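Local coordinates for SGNH-hydrolase family esterase (Altererythrobacter indicus, PDB 7C2A), which hydrolyses esters as a member of the SGNH-hydrolase family and may, like relatives, act as a lysophospholipase, at residues A[6-11]-A[74-79]; A[110-115]-A[144-149]; A[56-61]-A[98-103]; A[60-65]-A[105-110]. All coordinates share one frame; numbering follows the deposited sequence.

All four contacts belong to one alpha/beta sandwich of the SGNH-hydrolase family. Interactions 1 and 2, with centres about 10 Å apart, are two strand pairings of the same parallel five-stranded sheet, whose order is 42-48, 6-12, 74-78, 111-114, 144-146; they are joined through the neighbouring strands 74-78 and 111-114. Interactions 3 and 4, with centres about 8 Å apart, are successive parts of the packing between helices 54-66 and 90-106, which cover one face of that sheet. Along the chain, interaction 1 crosses interactions 3 and 4, its strand 74-78 following helix 54-66, whereas interaction 2 comes last, beginning at Pro110, shared with interaction 4. Sheet core and helical layer are thus built from interleaved segments.

Interaction 1 of 4, residues A[6-11]-A[74-79]; sequences RVILAF and LAIVEL. With ACT (acetate ion), chain G.
The central parallel sheet of the esterase pairs strand 6-11 with strand 74-78 through a ladder of backbone bonds. Leu9 sits in the middle of it: its N donates to Leu74 O at 2.9 Å, and its O receives Ile76 N at 2.8 Å, nearly straight at 173°. Two residues on, Phe11 repeats the pattern, its N bonded to Ile76 O and its O accepting Glu78 N at 2.9 Å. Such bonding is that of parallel strands, and here it joins two neighbours in the central sheet of the alpha/beta/alpha sandwich of SGNH hydrolases. On the face carrying Ile8 and Ile76, CG2 of Ile8 meets CD1 of Ile76 at 3.8 Å; CG2 stands opposite the backbone N, because chi1 of -58° puts CG1 beside that N instead. The other face, bearing Leu9, Ala75, Phe11 and Val77, is covered by helices 54-66 and 90-106. CD1 of Leu79 comes obliquely to the Phe11 ring, 3.8 Å from CE2. The Glu78 carboxylate, through OE2, accepts the backbone N of Asp13. Arg6 NH1 donates to OXT of an acetate ion, probably from the crystallisation liquor, at 2.9 Å, while Arg6 NE forms a salt bridge with Glu73.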
loop_
_atom_site.group_PDB
_atom_site.type_symbol
_atom_site.label_atom_id
_atom_site.label_comp_id
_atom_site.label_asym_id
_atom_site.label_seq_id
_atom_site.Cartn_x
_atom_site.Cartn_y
_atom_site.Cartn_z
ATOM N N ARG A 6 -10.064 -7.521 -20.129
ATOM C CA ARG A 6 -8.894 -6.656 -20.046
ATOM C C ARG A 6 -8.075 -6.995 -18.807
ATOM O O ARG A 6 -8.603 -7.046 -17.693
ATOM C CB ARG A 6 -9.320 -5.192 -19.950
ATOM C CG ARG A 6 -10.433 -4.785 -20.905
ATOM C CD ARG A 6 -9.982 -4.831 -22.370
ATOM N NE ARG A 6 -8.697 -4.168 -22.588
ATOM C CZ ARG A 6 -8.551 -2.848 -22.696
ATOM N NH1 ARG A 6 -9.595 -2.034 -22.599
ATOM N NH2 ARG A 6 -7.338 -2.335 -22.882
ATOM N N VAL A 7 -6.774 -7.163 -18.981
ATOM C CA VAL A 7 -5.913 -7.615 -17.899
ATOM C C VAL A 7 -5.283 -6.421 -17.194
ATOM O O VAL A 7 -4.619 -5.591 -17.825
ATOM C CB VAL A 7 -4.856 -8.588 -18.427
ATOM C CG1 VAL A 7 -3.922 -9.008 -17.317
ATOM C CG2 VAL A 7 -5.541 -9.802 -19.065
ATOM N N ILE A 8 -5.478 -6.341 -15.881
ATOM C CA ILE A 8 -4.917 -5.276 -15.058
ATOM C C ILE A 8 -4.094 -5.921 -13.955
ATOM O O ILE A 8 -4.564 -6.847 -13.294
ATOM C CB ILE A 8 -6.016 -4.387 -14.442
ATOM C CG1 ILE A 8 -6.889 -3.768 -15.541
ATOM C CG2 ILE A 8 -5.398 -3.320 -13.537
ATOM C CD1 ILE A 8 -8.098 -3.006 -15.024
ATOM N N LEU A 9 -2.864 -5.448 -13.769
ATOM C CA LEU A 9 -2.028 -5.906 -12.664
ATOM C C LEU A 9 -2.214 -4.983 -11.465
ATOM O O LEU A 9 -1.973 -3.780 -11.572
ATOM C CB LEU A 9 -0.566 -5.886 -13.099
ATOM C CG LEU A 9 0.426 -6.292 -12.010
ATOM C CD1 LEU A 9 0.225 -7.752 -11.618
ATOM C CD2 LEU A 9 1.870 -6.059 -12.444
ATOM N N ALA A 10 -2.633 -5.537 -10.332
ATOM C CA ALA A 10 -2.727 -4.793 -9.076
ATOM C C ALA A 10 -1.509 -5.168 -8.236
ATOM O O ALA A 10 -1.480 -6.218 -7.595
ATOM C CB ALA A 10 -4.043 -5.106 -8.366
ATOM N N PHE A 11 -0.484 -4.313 -8.262
ATOM C CA PHE A 11 0.818 -4.609 -7.670
ATOM C C PHE A 11 0.949 -3.781 -6.399
ATOM O O PHE A 11 1.152 -2.568 -6.475
ATOM C CB PHE A 11 1.915 -4.261 -8.677
ATOM C CG PHE A 11 3.279 -4.770 -8.302
ATOM C CD1 PHE A 11 3.592 -6.114 -8.415
ATOM C CD2 PHE A 11 4.266 -3.900 -7.837
ATOM C CE1 PHE A 11 4.861 -6.595 -8.076
ATOM C CE2 PHE A 11 5.535 -4.364 -7.502
ATOM C CZ PHE A 11 5.832 -5.708 -7.615
ATOM N N LEU A 74 -2.619 -2.558 -17.995
ATOM C CA LEU A 74 -2.463 -1.452 -17.068
ATOM C C LEU A 74 -1.874 -2.072 -15.816
ATOM O O LEU A 74 -2.267 -3.175 -15.433
ATOM C CB LEU A 74 -3.820 -0.827 -16.720
ATOM C CG LEU A 74 -3.855 0.177 -15.566
ATOM C CD1 LEU A 74 -3.074 1.429 -15.910
ATOM C CD2 LEU A 74 -5.291 0.546 -15.220
ATOM N N ALA A 75 -0.930 -1.369 -15.195
ATOM C CA ALA A 75 -0.374 -1.767 -13.907
ATOM C C ALA A 75 -0.705 -0.690 -12.891
ATOM O O ALA A 75 -0.367 0.482 -13.094
ATOM C CB ALA A 75 1.144 -1.942 -13.980
ATOM N N ILE A 76 -1.347 -1.088 -11.801
ATOM C CA ILE A 76 -1.638 -0.200 -10.685
ATOM C C ILE A 76 -0.611 -0.491 -9.606
ATOM O O ILE A 76 -0.522 -1.624 -9.124
ATOM C CB ILE A 76 -3.062 -0.417 -10.147
ATOM C CG1 ILE A 76 -4.108 -0.344 -11.269
ATOM C CG2 ILE A 76 -3.341 0.583 -9.035
ATOM C CD1 ILE A 76 -5.530 -0.706 -10.832
ATOM N N VAL A 77 0.169 0.514 -9.217
ATOM C CA VAL A 77 1.281 0.318 -8.287
ATOM C C VAL A 77 0.945 1.026 -6.984
ATOM O O VAL A 77 0.717 2.244 -6.968
ATOM C CB VAL A 77 2.606 0.826 -8.869
ATOM C CG1 VAL A 77 3.724 0.709 -7.840
ATOM C CG2 VAL A 77 2.959 0.075 -10.137
ATOM N N GLU A 78 0.936 0.264 -5.889
ATOM C CA GLU A 78 0.487 0.735 -4.580
ATOM C C GLU A 78 1.489 0.239 -3.540
ATOM O O GLU A 78 1.311 -0.825 -2.958
ATOM C CB GLU A 78 -0.915 0.198 -4.318
ATOM C CG GLU A 78 -1.504 0.537 -2.973
ATOM C CD GLU A 78 -1.261 -0.534 -1.917
ATOM O OE1 GLU A 78 -0.888 -0.137 -0.789
ATOM O OE2 GLU A 78 -1.448 -1.740 -2.184
ATOM N N LEU A 79 2.554 1.007 -3.316
ATOM C CA LEU A 79 3.604 0.585 -2.401
ATOM C C LEU A 79 4.191 1.809 -1.718
ATOM O O LEU A 79 4.173 2.919 -2.259
ATOM C CB LEU A 79 4.733 -0.164 -3.113
ATOM C CG LEU A 79 4.381 -1.558 -3.618
ATOM C CD1 LEU A 79 5.527 -2.083 -4.467
ATOM C CD2 LEU A 79 4.120 -2.488 -2.461
HETATM C C ACT G . -12.806 -1.449 -22.796
HETATM O O ACT G . -12.135 -0.444 -23.163
HETATM O OXT ACT G . -12.405 -2.503 -22.231
HETATM C CH3 ACT G . -14.343 -1.390 -23.062
#

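Interaction 2 of 4, residues A[110-115]-A[144-149]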
loop_
_atom_site.group_PDB
_atom_site.type_symbol
_atom_site.label_atom_id
_atom_site.label_comp_id
_atom_site.label_asym_id
_atom_site.label_seq_id
_atom_site.Cartn_x
_atom_site.Cartn_y
_atom_site.Cartn_z
ATOM N N PRO A 110 1.170 0.711 -19.338
ATOM C CA PRO A 110 0.696 1.934 -18.684
ATOM C C PRO A 110 0.613 1.777 -17.174
ATOM O O PRO A 110 0.322 0.699 -16.655
ATOM C CB PRO A 110 -0.697 2.136 -19.293
ATOM C CG PRO A 110 -0.655 1.424 -20.605
ATOM C CD PRO A 110 0.226 0.227 -20.362
ATOM N N ILE A 111 0.824 2.890 -16.475
ATOM C CA ILE A 111 0.955 2.904 -15.022
ATOM C C ILE A 111 -0.090 3.828 -14.410
ATOM O O ILE A 111 -0.239 4.981 -14.836
ATOM C CB ILE A 111 2.348 3.397 -14.600
ATOM C CG1 ILE A 111 3.449 2.511 -15.180
ATOM C CG2 ILE A 111 2.456 3.480 -13.077
ATOM C CD1 ILE A 111 4.798 3.187 -15.187
ATOM N N LEU A 112 -0.758 3.341 -13.369
ATOM C CA LEU A 112 -1.498 4.175 -12.431
ATOM C C LEU A 112 -0.841 4.024 -11.064
ATOM O O LEU A 112 -0.743 2.911 -10.535
ATOM C CB LEU A 112 -2.966 3.754 -12.368
ATOM C CG LEU A 112 -3.831 4.487 -11.344
ATOM C CD1 LEU A 112 -3.893 5.971 -11.652
ATOM C CD2 LEU A 112 -5.226 3.881 -11.310
ATOM N N LEU A 113 -0.391 5.131 -10.493
ATOM C CA LEU A 113 0.277 5.142 -9.201
ATOM C C LEU A 113 -0.708 5.540 -8.110
ATOM O O LEU A 113 -1.375 6.569 -8.224
ATOM C CB LEU A 113 1.426 6.146 -9.249
ATOM C CG LEU A 113 2.464 6.127 -8.131
ATOM C CD1 LEU A 113 3.197 4.794 -8.054
ATOM C CD2 LEU A 113 3.460 7.261 -8.319
ATOM N N MET A 114 -0.777 4.732 -7.056
ATOM C CA MET A 114 -1.661 5.031 -5.898
ATOM C C MET A 114 -0.833 5.806 -4.867
ATOM O O MET A 114 0.086 5.220 -4.273
ATOM C CB MET A 114 -2.200 3.738 -5.282
ATOM C CG MET A 114 -3.152 2.990 -6.207
ATOM S SD MET A 114 -4.466 4.069 -6.839
ATOM C CE MET A 114 -5.746 2.868 -7.201
ATOM N N GLY A 115 -1.138 7.092 -4.692
ATOM C CA GLY A 115 -0.386 7.950 -3.757
ATOM C C GLY A 115 -0.588 7.549 -2.307
ATOM O O GLY A 115 -1.733 7.339 -1.897
ATOM N N LYS A 144 -0.261 8.063 -14.493
ATOM C CA LYS A 144 -1.388 8.705 -13.842
ATOM C C LYS A 144 -1.280 8.493 -12.339
ATOM O O LYS A 144 -0.681 7.521 -11.876
ATOM C CB LYS A 144 -2.695 8.153 -14.399
ATOM C CG LYS A 144 -2.937 8.618 -15.837
ATOM C CD LYS A 144 -4.159 7.983 -16.461
ATOM C CE LYS A 144 -4.543 8.685 -17.759
ATOM N NZ LYS A 144 -3.814 8.135 -18.939
ATOM N N LEU A 145 -1.830 9.431 -11.576
ATOM C CA LEU A 145 -1.683 9.428 -10.129
ATOM C C LEU A 145 -3.043 9.596 -9.474
ATOM O O LEU A 145 -3.797 10.511 -9.827
ATOM C CB LEU A 145 -0.767 10.570 -9.676
ATOM C CG LEU A 145 -0.654 10.774 -8.165
ATOM C CD1 LEU A 145 0.102 9.631 -7.510
ATOM C CD2 LEU A 145 0.020 12.099 -7.864
ATOM N N VAL A 146 -3.356 8.723 -8.522
ATOM C CA VAL A 146 -4.379 8.990 -7.516
ATOM C C VAL A 146 -3.661 9.637 -6.335
ATOM O O VAL A 146 -2.861 8.960 -5.675
ATOM C CB VAL A 146 -5.096 7.706 -7.084
ATOM C CG1 VAL A 146 -5.964 7.971 -5.867
ATOM C CG2 VAL A 146 -5.942 7.147 -8.230
ATOM N N PRO A 147 -3.859 10.930 -6.076
ATOM C CA PRO A 147 -2.975 11.602 -5.115
ATOM C C PRO A 147 -3.012 10.993 -3.726
ATOM O O PRO A 147 -1.969 10.902 -3.067
ATOM C CB PRO A 147 -3.477 13.053 -5.130
ATOM C CG PRO A 147 -4.091 13.212 -6.485
ATOM C CD PRO A 147 -4.724 11.881 -6.797
ATOM N N PHE A 148 -4.181 10.557 -3.260
ATOM C CA PHE A 148 -4.331 10.060 -1.888
ATOM C C PHE A 148 -5.252 8.842 -1.958
ATOM O O PHE A 148 -6.477 8.964 -1.867
ATOM C CB PHE A 148 -4.872 11.172 -0.993
ATOM C CG PHE A 148 -4.980 10.822 0.479
ATOM C CD1 PHE A 148 -4.478 9.657 1.004
ATOM C CD2 PHE A 148 -5.614 11.700 1.339
ATOM C CE1 PHE A 148 -4.606 9.372 2.367
ATOM C CE2 PHE A 148 -5.739 11.420 2.692
ATOM C CZ PHE A 148 -5.241 10.261 3.204
ATOM N N PHE A 149 -4.653 7.663 -2.107
ATOM C CA PHE A 149 -5.438 6.452 -2.314
ATOM C C PHE A 149 -6.436 6.221 -1.184
ATOM O O PHE A 149 -7.580 5.826 -1.434
ATOM C CB PHE A 149 -4.484 5.271 -2.464
ATOM C CG PHE A 149 -5.172 3.948 -2.596
ATOM C CD1 PHE A 149 -6.161 3.761 -3.547
ATOM C CD2 PHE A 149 -4.832 2.889 -1.777
ATOM C CE1 PHE A 149 -6.801 2.539 -3.673
ATOM C CE2 PHE A 149 -5.474 1.663 -1.910
ATOM C CZ PHE A 149 -6.462 1.503 -2.859
#
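Ile111 O begins the pairing by accepting Lys144 N at 3.1 Å, a bent bond (142° at the hydrogen) at the start of two parallel strands. Next, Leu112 lays CD1 against the backbone of Lys144, and Leu112 CD1 lies 3.7 Å from Lys144 CB. Leu113 makes both links of the ladder: its N gives a nearly straight 2.8 Å bond to Lys144 O, and its O accepts Val146 N. Leu113 CB, on the opposite face from Leu112, lies 4.1 Å from Leu145 CD1. Met114 runs alongside Val146, with SD 3.7 Å from Val146 CG2. Its chain bends at chi2 (-51°), bringing CE to 3.7 Å from Phe149 CE1 while CG lies over one face of that ring near the rim; the sulfur approaches obliquely, a Met-aromatic contact. Shortened to alanine, this side chain would probably leave a gap beside Val146 and lose the Met-aromatic contact and part of the packing on the Phe149 ring. Gly115 closes the pairing by donating its N to Val146 O at 2.7 Å and accepting Phe149 N at its O; a CB on it would collide with Pro147 O. Strand 144-146 is the outermost of the sheet on this side, strand 111-114 bonds onward to strand 74-78, and helix 133-140 covers Leu113 and Leu145, while helix 90-106 packs on Ile111.

Interaction 3 of 4, residues A[56-61]-A[98-103]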
loop_
_atom_site.group_PDB
_atom_site.type_symbol
_atom_site.label_atom_id
_atom_site.label_comp_id
_atom_site.label_asym_id
_atom_site.label_seq_id
_atom_site.Cartn_x
_atom_site.Cartn_y
_atom_site.Cartn_z
ATOM N N ALA A 56 10.895 -4.787 -1.502
ATOM C CA ALA A 56 10.328 -6.100 -1.793
ATOM C C ALA A 56 9.604 -6.098 -3.134
ATOM O O ALA A 56 9.705 -7.053 -3.913
ATOM C CB ALA A 56 9.403 -6.553 -0.661
ATOM N N GLY A 57 8.868 -5.026 -3.426
ATOM C CA GLY A 57 8.203 -4.942 -4.713
ATOM C C GLY A 57 9.189 -4.908 -5.861
ATOM O O GLY A 57 9.004 -5.581 -6.875
ATOM N N LEU A 58 10.262 -4.130 -5.714
ATOM C CA LEU A 58 11.291 -4.093 -6.748
ATOM C C LEU A 58 11.920 -5.465 -6.953
ATOM O O LEU A 58 12.225 -5.852 -8.082
ATOM C CB LEU A 58 12.341 -3.048 -6.380
ATOM C CG LEU A 58 13.536 -2.894 -7.319
ATOM C CD1 LEU A 58 13.091 -2.531 -8.725
ATOM C CD2 LEU A 58 14.488 -1.852 -6.761
ATOM N N GLN A 59 12.101 -6.215 -5.869
ATOM C CA GLN A 59 12.720 -7.529 -5.969
ATOM C C GLN A 59 11.890 -8.498 -6.800
ATOM O O GLN A 59 12.450 -9.404 -7.433
ATOM C CB GLN A 59 12.933 -8.097 -4.573
ATOM C CG GLN A 59 13.806 -9.343 -4.553
ATOM C CD GLN A 59 15.254 -9.019 -4.870
ATOM O OE1 GLN A 59 15.779 -7.999 -4.427
ATOM N NE2 GLN A 59 15.905 -9.879 -5.640
ATOM N N ARG A 60 10.566 -8.329 -6.832
ATOM C CA ARG A 60 9.678 -9.296 -7.469
ATOM C C ARG A 60 8.997 -8.800 -8.735
ATOM O O ARG A 60 8.316 -9.599 -9.382
ATOM C CB ARG A 60 8.636 -9.869 -6.492
ATOM C CG ARG A 60 7.605 -8.868 -6.027
ATOM C CD ARG A 60 6.501 -9.530 -5.182
ATOM N NE ARG A 60 5.683 -8.491 -4.559
ATOM C CZ ARG A 60 4.424 -8.200 -4.885
ATOM N NH1 ARG A 60 3.778 -8.922 -5.788
ATOM N NH2 ARG A 60 3.806 -7.191 -4.290
ATOM N N ILE A 61 9.156 -7.533 -9.128
ATOM C CA ILE A 61 8.354 -7.028 -10.243
ATOM C C ILE A 61 8.612 -7.813 -11.530
ATOM O O ILE A 61 7.673 -8.160 -12.253
ATOM C CB ILE A 61 8.491 -5.502 -10.420
ATOM C CG1 ILE A 61 7.598 -5.019 -11.575
ATOM C CG2 ILE A 61 9.944 -5.083 -10.673
ATOM C CD1 ILE A 61 6.083 -5.194 -11.366
ATOM N N SER A 98 11.078 3.940 -8.335
ATOM C CA SER A 98 11.572 4.285 -9.665
ATOM C C SER A 98 11.969 3.035 -10.440
ATOM O O SER A 98 11.696 2.928 -11.638
ATOM C CB SER A 98 12.770 5.232 -9.553
ATOM O OG SER A 98 12.405 6.498 -9.054
ATOM N N GLY A 99 12.625 2.085 -9.773
ATOM C CA GLY A 99 13.003 0.853 -10.445
ATOM C C GLY A 99 11.803 0.036 -10.886
ATOM O O GLY A 99 11.824 -0.576 -11.955
ATOM N N ILE A 100 10.740 0.016 -10.076
ATOM C CA ILE A 100 9.509 -0.671 -10.469
ATOM C C ILE A 100 8.899 -0.016 -11.703
ATOM O O ILE A 100 8.528 -0.690 -12.675
ATOM C CB ILE A 100 8.503 -0.697 -9.304
ATOM C CG1 ILE A 100 9.071 -1.497 -8.133
ATOM C CG2 ILE A 100 7.167 -1.275 -9.765
ATOM C CD1 ILE A 100 8.326 -1.281 -6.837
ATOM N N LEU A 101 8.779 1.312 -11.678
ATOM C CA LEU A 101 8.142 2.003 -12.790
ATOM C C LEU A 101 8.990 1.915 -14.046
ATOM O O LEU A 101 8.450 1.838 -15.152
ATOM C CB LEU A 101 7.855 3.456 -12.427
ATOM C CG LEU A 101 6.999 3.675 -11.175
ATOM C CD1 LEU A 101 6.529 5.115 -11.129
ATOM C CD2 LEU A 101 5.817 2.717 -11.117
ATOM N N GLU A 102 10.315 1.892 -13.894
ATOM C CA GLU A 102 11.190 1.761 -15.050
ATOM C C GLU A 102 11.000 0.418 -15.735
ATOM O O GLU A 102 11.033 0.334 -16.967
ATOM C CB GLU A 102 12.643 1.957 -14.625
ATOM C CG GLU A 102 13.033 3.415 -14.603
ATOM C CD GLU A 102 14.389 3.692 -13.989
ATOM O OE1 GLU A 102 15.128 2.730 -13.684
ATOM O OE2 GLU A 102 14.708 4.889 -13.814
ATOM N N GLU A 103 10.829 -0.650 -14.960
ATOM C CA GLU A 103 10.566 -1.954 -15.554
ATOM C C GLU A 103 9.233 -1.965 -16.302
ATOM O O GLU A 103 9.144 -2.483 -17.421
ATOM C CB GLU A 103 10.612 -3.026 -14.469
ATOM C CG GLU A 103 10.319 -4.429 -14.972
ATOM C CD GLU A 103 11.340 -4.950 -15.973
ATOM O OE1 GLU A 103 12.451 -4.387 -16.063
ATOM O OE2 GLU A 103 11.030 -5.927 -16.683
#
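Ile100 wedges against the backbone of helix 54-66 at the tight part of this contact, its CD1 3.6 Å from Leu58 N and 3.9 Å from Gly57 C. With CG1 beside its own backbone N (chi1 -63°), the longer branch is directed at the backbone of Gly57 and Leu58, and CG1 also lies 4.0 Å from Leu58 CB. In return Leu58 crosses to the other helix, where its CD1 rests on the main chain, 3.6 Å from Gly99 C. The glycine is what permits this: a CB there would run into Leu58 CD1. The two helix segments run roughly parallel, their axes 9.0 Å apart at closest approach with a crossing angle of 25°, as neighbours in the helical layer on one face of the sheet in this SGNH-hydrolase fold. Phe11 of strand 6-12 touches Ile61 from the sheet side, and Leu79 touches Ile100. The Leu58-Gly99 edge, though tight, lies nearer the surface; the Ile61 end is buried but looser. There CG1 of Ile61 meets CG2 of Ile100 at 4.2 Å, the two side chains passing at a slant, and CG2 of Ile61 comes 4.4 Å from Glu103 CG, whose carboxylate is held by Arg107 and other basic residues.

Interaction 4 of 4, residues A[60-65]-A[105-110]; sequences RIKFVL and QRRKIP
The backbones of helix segment 60-65 and of 105-110 stay well apart, Leu65 CA and Arg107 CA being the nearest pair at 9.4 Å, and side chains bridge the interval. Leu65 and Arg107 carry most of it. The Arg107 chain, extended from CG to NE, brings its guanidinium across Leu65, whose CB sits over one face of it, offset toward the rim and 3.5 Å from NH1. Leu65 CD1 adds a contact of 3.7 Å to Arg107 NE. Leu65 and Ile109 pass each other in opposite directions, with Leu65 CD2 3.9 Å from Ile109 CD1. Polar partners hold the guanidinium as well: Arg107 NE pairs with Glu103 and NH2 with Asp66. Replacing Arg107 by an alanine would probably uncover this side of Leu65 and cost Asp66 and Glu103 a salt-bridge partner. Toward solvent, Lys62 NZ and Arg106 NH2 also bind the carboxylate of Glu103, which gathers the three basic groups. Helix 90-106 ends here in a Schellman motif, with Lys108 at positive phi as the C-prime residue and Lys108 N bonded to Gln105 O at 2.9 Å. The chain then turns into strand 111-114, the helix-to-strand passage of an alpha/beta fold with a parallel sheet.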
loop_
_atom_site.group_PDB
_atom_site.type_symbol
_atom_site.label_atom_id
_atom_site.label_comp_id
_atom_site.label_asym_id
_atom_site.label_seq_id
_atom_site.Cartn_x
_atom_site.Cartn_y
_atom_site.Cartn_z
ATOM N N ARG A 60 10.566 -8.329 -6.832
ATOM C CA ARG A 60 9.678 -9.296 -7.469
ATOM C C ARG A 60 8.997 -8.800 -8.735
ATOM O O ARG A 60 8.316 -9.599 -9.382
ATOM C CB ARG A 60 8.636 -9.869 -6.492
ATOM C CG ARG A 60 7.605 -8.868 -6.027
ATOM C CD ARG A 60 6.501 -9.530 -5.182
ATOM N NE ARG A 60 5.683 -8.491 -4.559
ATOM C CZ ARG A 60 4.424 -8.200 -4.885
ATOM N NH1 ARG A 60 3.778 -8.922 -5.788
ATOM N NH2 ARG A 60 3.806 -7.191 -4.290
ATOM N N ILE A 61 9.156 -7.533 -9.128
ATOM C CA ILE A 61 8.354 -7.028 -10.243
ATOM C C ILE A 61 8.612 -7.813 -11.530
ATOM O O ILE A 61 7.673 -8.160 -12.253
ATOM C CB ILE A 61 8.491 -5.502 -10.420
ATOM C CG1 ILE A 61 7.598 -5.019 -11.575
ATOM C CG2 ILE A 61 9.944 -5.083 -10.673
ATOM C CD1 ILE A 61 6.083 -5.194 -11.366
ATOM N N LYS A 62 9.879 -8.097 -11.846
ATOM C CA LYS A 62 10.173 -8.853 -13.063
ATOM C C LYS A 62 9.546 -10.241 -13.015
ATOM O O LYS A 62 8.940 -10.695 -13.991
ATOM C CB LYS A 62 11.684 -8.966 -13.268
ATOM C CG LYS A 62 12.349 -7.748 -13.896
ATOM C CD LYS A 62 13.857 -7.982 -14.033
ATOM C CE LYS A 62 14.583 -6.784 -14.633
ATOM N NZ LYS A 62 14.291 -6.605 -16.078
ATOM N N PHE A 63 9.687 -10.930 -11.884
ATOM C CA PHE A 63 9.123 -12.268 -11.753
ATOM C C PHE A 63 7.610 -12.244 -11.914
ATOM O O PHE A 63 7.032 -13.101 -12.591
ATOM C CB PHE A 63 9.488 -12.839 -10.380
ATOM C CG PHE A 63 8.909 -14.201 -10.120
ATOM C CD1 PHE A 63 9.564 -15.335 -10.574
ATOM C CD2 PHE A 63 7.717 -14.359 -9.437
ATOM C CE1 PHE A 63 9.051 -16.592 -10.346
ATOM C CE2 PHE A 63 7.198 -15.626 -9.209
ATOM C CZ PHE A 63 7.866 -16.741 -9.670
ATOM N N VAL A 64 6.947 -11.277 -11.279
ATOM C CA VAL A 64 5.491 -11.179 -11.379
ATOM C C VAL A 64 5.072 -10.961 -12.826
ATOM O O VAL A 64 4.143 -11.608 -13.323
ATOM C CB VAL A 64 4.964 -10.080 -10.434
ATOM C CG1 VAL A 64 3.511 -9.763 -10.734
ATOM C CG2 VAL A 64 5.121 -10.515 -8.988
ATOM N N LEU A 65 5.759 -10.072 -13.533
ATOM C CA LEU A 65 5.423 -9.829 -14.933
ATOM C C LEU A 65 5.707 -11.052 -15.799
ATOM O O LEU A 65 4.884 -11.432 -16.644
ATOM C CB LEU A 65 6.196 -8.619 -15.440
ATOM C CG LEU A 65 5.744 -7.299 -14.817
ATOM C CD1 LEU A 65 6.734 -6.202 -15.138
ATOM C CD2 LEU A 65 4.335 -6.914 -15.301
ATOM N N GLN A 105 7.718 0.628 -17.596
ATOM C CA GLN A 105 7.886 1.483 -18.767
ATOM C C GLN A 105 8.674 0.775 -19.861
ATOM O O GLN A 105 8.363 0.916 -21.052
ATOM C CB GLN A 105 8.597 2.766 -18.349
ATOM C CG GLN A 105 8.423 3.932 -19.298
ATOM C CD GLN A 105 8.966 5.213 -18.708
ATOM O OE1 GLN A 105 10.111 5.261 -18.261
ATOM N NE2 GLN A 105 8.144 6.256 -18.688
ATOM N N ARG A 106 9.714 0.031 -19.486
ATOM C CA ARG A 106 10.459 -0.726 -20.483
ATOM C C ARG A 106 9.526 -1.624 -21.281
ATOM O O ARG A 106 9.654 -1.737 -22.508
ATOM C CB ARG A 106 11.539 -1.557 -19.793
ATOM C CG ARG A 106 12.470 -2.287 -20.730
ATOM C CD ARG A 106 13.475 -3.094 -19.932
ATOM N NE ARG A 106 12.855 -4.263 -19.318
ATOM C CZ ARG A 106 12.590 -5.392 -19.968
ATOM N NH1 ARG A 106 12.903 -5.506 -21.250
ATOM N NH2 ARG A 106 12.018 -6.405 -19.335
ATOM N N ARG A 107 8.564 -2.252 -20.607
ATOM C CA ARG A 107 7.630 -3.161 -21.253
ATOM C C ARG A 107 6.434 -2.442 -21.846
ATOM O O ARG A 107 5.505 -3.101 -22.314
ATOM C CB ARG A 107 7.163 -4.230 -20.266
ATOM C CG ARG A 107 8.308 -4.981 -19.617
ATOM C CD ARG A 107 7.799 -6.231 -18.955
ATOM N NE ARG A 107 8.826 -6.852 -18.129
ATOM C CZ ARG A 107 8.903 -8.155 -17.894
ATOM N NH1 ARG A 107 8.028 -8.984 -18.436
ATOM N NH2 ARG A 107 9.869 -8.623 -17.132
ATOM N N LYS A 108 6.431 -1.113 -21.816
ATOM C CA LYS A 108 5.343 -0.312 -22.373
ATOM C C LYS A 108 3.993 -0.642 -21.734
ATOM O O LYS A 108 2.961 -0.674 -22.404
ATOM C CB LYS A 108 5.293 -0.400 -23.900
ATOM C CG LYS A 108 6.603 0.031 -24.538
ATOM C CD LYS A 108 6.457 0.363 -26.011
ATOM C CE LYS A 108 7.661 1.155 -26.498
ATOM N NZ LYS A 108 7.294 2.092 -27.595
ATOM N N ILE A 109 3.996 -0.885 -20.428
ATOM C CA ILE A 109 2.775 -1.129 -19.666
ATOM C C ILE A 109 2.351 0.183 -19.017
ATOM O O ILE A 109 3.116 0.738 -18.213
ATOM C CB ILE A 109 2.983 -2.225 -18.615
ATOM C CG1 ILE A 109 3.323 -3.550 -19.301
ATOM C CG2 ILE A 109 1.727 -2.349 -17.755
ATOM C CD1 ILE A 109 3.762 -4.632 -18.350
ATOM N N PRO A 110 1.170 0.711 -19.338
ATOM C CA PRO A 110 0.696 1.934 -18.684
ATOM C C PRO A 110 0.613 1.777 -17.174
ATOM O O PRO A 110 0.322 0.699 -16.655
ATOM C CB PRO A 110 -0.697 2.136 -19.293
ATOM C CG PRO A 110 -0.655 1.424 -20.605
ATOM C CD PRO A 110 0.226 0.227 -20.362
#